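Local structure of glutamate receptor 1 (4IO2) at residues 105-111 with 175-181. The protein binds glutamate in its extracellular clamshell domain, the part described here, and probably couples that binding to opening of a ligand-gated ion channel. Residues are numbered along the deposited sequence; the frame is centred on the assembly and turned at random.
With GLU (glutamic acid), chain E.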
loop_
_atom_site.group_PDB
_atom_site.type_symbol
_atom_site.label_atom_id
_atom_site.label_comp_id
_atom_site.label_asym_id
_atom_site.label_seq_id
_atom_site.Cartn_x
_atom_site.Cartn_y
_atom_site.Cartn_z
ATOM N N ASN A 105 2.185 0.450 6.267
ATOM C CA ASN A 105 2.981 0.927 7.385
ATOM C C ASN A 105 2.591 2.334 7.703
ATOM O O ASN A 105 2.013 3.053 6.875
ATOM C CB ASN A 105 4.496 0.868 7.050
ATOM C CG ASN A 105 5.372 1.237 8.235
ATOM O OD1 ASN A 105 5.273 0.640 9.296
ATOM N ND2 ASN A 105 6.239 2.233 8.052
ATOM N N SER A 106 2.948 2.723 8.918
ATOM C CA SER A 106 2.866 4.108 9.376
ATOM C C SER A 106 3.738 4.150 10.638
ATOM O O SER A 106 4.235 3.110 11.110
ATOM C CB SER A 106 1.439 4.520 9.681
ATOM O OG SER A 106 0.912 3.651 10.668
ATOM N N MET A 107 3.988 5.347 11.137
ATOM C CA MET A 107 4.810 5.514 12.339
ATOM C C MET A 107 3.982 6.006 13.492
ATOM O O MET A 107 2.918 6.603 13.299
ATOM C CB MET A 107 6.012 6.460 12.123
ATOM C CG MET A 107 6.969 5.965 11.071
ATOM S SD MET A 107 8.489 6.946 11.015
ATOM C CE MET A 107 7.962 8.365 10.096
ATOM N N ARG A 108 4.471 5.694 14.693
ATOM C CA ARG A 108 3.922 6.206 15.930
ATOM C C ARG A 108 4.983 6.835 16.774
ATOM O O ARG A 108 6.157 6.600 16.591
ATOM C CB ARG A 108 3.172 5.127 16.707
ATOM C CG ARG A 108 1.908 4.690 15.903
ATOM C CD ARG A 108 0.738 4.277 16.670
ATOM N NE ARG A 108 0.285 5.295 17.594
ATOM C CZ ARG A 108 -0.483 4.987 18.614
ATOM N NH1 ARG A 108 -0.808 3.694 18.801
ATOM N NH2 ARG A 108 -0.865 5.933 19.455
ATOM N N ILE A 109 4.544 7.712 17.673
ATOM C CA ILE A 109 5.411 8.263 18.675
ATOM C C ILE A 109 5.567 7.283 19.859
ATOM O O ILE A 109 4.572 6.840 20.425
ATOM C CB ILE A 109 4.860 9.595 19.167
ATOM C CG1 ILE A 109 4.752 10.604 18.008
ATOM C CG2 ILE A 109 5.756 10.129 20.303
ATOM C CD1 ILE A 109 3.910 11.844 18.293
ATOM N N LEU A 110 6.824 6.965 20.193
ATOM C CA LEU A 110 7.233 6.054 21.300
ATOM C C LEU A 110 7.720 6.913 22.461
ATOM O O LEU A 110 8.507 7.819 22.266
ATOM C CB LEU A 110 8.375 5.139 20.816
ATOM C CG LEU A 110 8.924 4.117 21.825
ATOM C CD1 LEU A 110 7.916 3.073 22.141
ATOM C CD2 LEU A 110 10.222 3.438 21.286
ATOM N N MET A 111 7.333 6.528 23.678
ATOM C CA MET A 111 7.689 7.317 24.864
ATOM C C MET A 111 7.565 6.458 26.112
ATOM O O MET A 111 7.006 5.362 26.058
ATOM C CB MET A 111 6.734 8.503 24.989
ATOM C CG MET A 111 5.265 8.146 25.304
ATOM S SD MET A 111 4.238 9.641 25.468
ATOM C CE MET A 111 2.783 9.028 26.314
ATOM N N ASP A 175 12.638 12.276 25.387
ATOM C CA ASP A 175 11.232 12.102 25.773
ATOM C C ASP A 175 10.435 11.317 24.753
ATOM O O ASP A 175 9.431 10.706 25.118
ATOM C CB ASP A 175 10.574 13.472 26.000
ATOM C CG ASP A 175 11.149 14.215 27.196
ATOM O OD1 ASP A 175 11.430 13.554 28.224
ATOM O OD2 ASP A 175 11.384 15.434 27.020
ATOM N N VAL A 176 10.839 11.347 23.473
ATOM C CA VAL A 176 10.098 10.656 22.425
ATOM C C VAL A 176 11.071 10.139 21.384
ATOM O O VAL A 176 12.180 10.645 21.217
ATOM C CB VAL A 176 9.059 11.556 21.724
ATOM C CG1 VAL A 176 7.978 12.023 22.667
ATOM C CG2 VAL A 176 9.758 12.764 21.069
ATOM N N SER A 177 10.639 9.110 20.657
ATOM C CA SER A 177 11.226 8.785 19.350
ATOM C C SER A 177 10.086 8.368 18.420
ATOM O O SER A 177 8.904 8.458 18.800
ATOM C CB SER A 177 12.267 7.676 19.488
ATOM O OG SER A 177 13.005 7.508 18.265
ATOM N N PHE A 178 10.427 7.978 17.174
ATOM C CA PHE A 178 9.450 7.509 16.190
ATOM C C PHE A 178 9.775 6.051 15.911
ATOM O O PHE A 178 10.952 5.648 15.920
ATOM C CB PHE A 178 9.626 8.230 14.842
ATOM C CG PHE A 178 9.413 9.726 14.854
ATOM C CD1 PHE A 178 8.733 10.352 15.876
ATOM C CD2 PHE A 178 9.902 10.502 13.806
ATOM C CE1 PHE A 178 8.550 11.720 15.859
ATOM C CE2 PHE A 178 9.698 11.856 13.769
ATOM C CZ PHE A 178 9.029 12.466 14.809
ATOM N N MET A 179 8.752 5.270 15.635
ATOM C CA MET A 179 8.922 3.843 15.338
ATOM C C MET A 179 7.771 3.359 14.486
ATOM O O MET A 179 6.642 3.785 14.652
ATOM C CB MET A 179 9.033 3.064 16.629
ATOM C CG MET A 179 9.391 1.626 16.426
ATOM S SD MET A 179 9.680 0.815 18.057
ATOM C CE MET A 179 10.182 -0.829 17.492
ATOM N N ASP A 180 8.069 2.522 13.503
ATOM C CA ASP A 180 7.026 1.889 12.707
ATOM C C ASP A 180 5.997 1.221 13.601
ATOM O O ASP A 180 6.336 0.593 14.601
ATOM C CB ASP A 180 7.601 0.809 11.821
ATOM C CG ASP A 180 8.470 1.322 10.688
ATOM O OD1 ASP A 180 8.322 2.509 10.266
ATOM O OD2 ASP A 180 9.246 0.466 10.203
ATOM N N ILE A 181 4.738 1.278 13.190
ATOM C CA ILE A 181 3.660 0.838 14.063
ATOM C C ILE A 181 3.680 -0.654 14.367
ATOM O O ILE A 181 3.374 -1.050 15.500
ATOM C CB ILE A 181 2.272 1.254 13.473
ATOM C CG1 ILE A 181 1.144 1.008 14.466
ATOM C CG2 ILE A 181 1.996 0.576 12.103
ATOM C CD1 ILE A 181 -0.183 1.620 13.987
HETATM N N GLU E . 11.092 0.871 8.197
HETATM C CA GLU E . 12.130 1.823 8.603
HETATM C C GLU E . 13.026 2.165 7.415
HETATM O O GLU E . 12.963 1.453 6.380
HETATM C CB GLU E . 12.996 1.296 9.750
HETATM C CG GLU E . 12.255 0.903 11.033
HETATM C CD GLU E . 11.662 2.060 11.836
HETATM O OE1 GLU E . 11.925 3.211 11.491
HETATM O OE2 GLU E . 10.990 1.791 12.866
HETATM O OXT GLU E . 13.786 3.157 7.504
#
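The amide of Asn-105 and the carboxylate of Asp-180 stand almost perpendicular, their planes 85° apart. The bond from Asn-105 ND2 to Asp-180 OD1, 3.1 Å long, leaves close to the amide plane but reaches the oxygen from above the carboxylate plane. Over the other face lies the ligand's side-chain carboxylate, its OE2 3.4 Å from Asp-180 CG. With CG anti to the backbone N (chi1 -175°), the Asn-105 amide swings across to Asp-180, and ND2 also bonds Ser-205. The other carboxylate oxygen, Asp-180 OD2, takes the ligand's amino group at the edge, its N near the plane and 2.8 Å away. Asp-180 N gives an almost straight bond to the ligand's OE2, so it holds both the amino and side-chain carboxylate ends of the glutamate. A leucine at Asn-105 would probably deprive Asp-180 OD1 of its amide donor and leave the carboxylate freer to turn away from the ligand's ammonium.

Behind the pocket the two segments run antiparallel. Arg-108 and Met-179 exchange two backbone bonds, as do Leu-110 and Ser-177, and Ile-181 N extends the ladder to Ser-106 O at 2.8 Å. On one face of the sheet, Ile-109 CG2 lies alongside Val-176 CG1 (3.8 Å), while Met-107 SD rests on Phe-178 CB and the Phe-178 ring meets Phe-202 edge-to-face. The opposite face carries Leu-110 and Met-179 side by side, packed against helix 162-170. There the aliphatic part of Arg-108 crosses Ile-181, with Arg-108 CD 3.9 Å from Ile-181 CD1.

Asp-180 is the N-cap residue of helix 181-190, without a side-chain capping bond. A strand running into a helix, with an acidic residue at the junction, here Asp-180, binding the ligand's amino group, is characteristic of the second lobe of the periplasmic-binding-protein-like glutamate receptor clamshell.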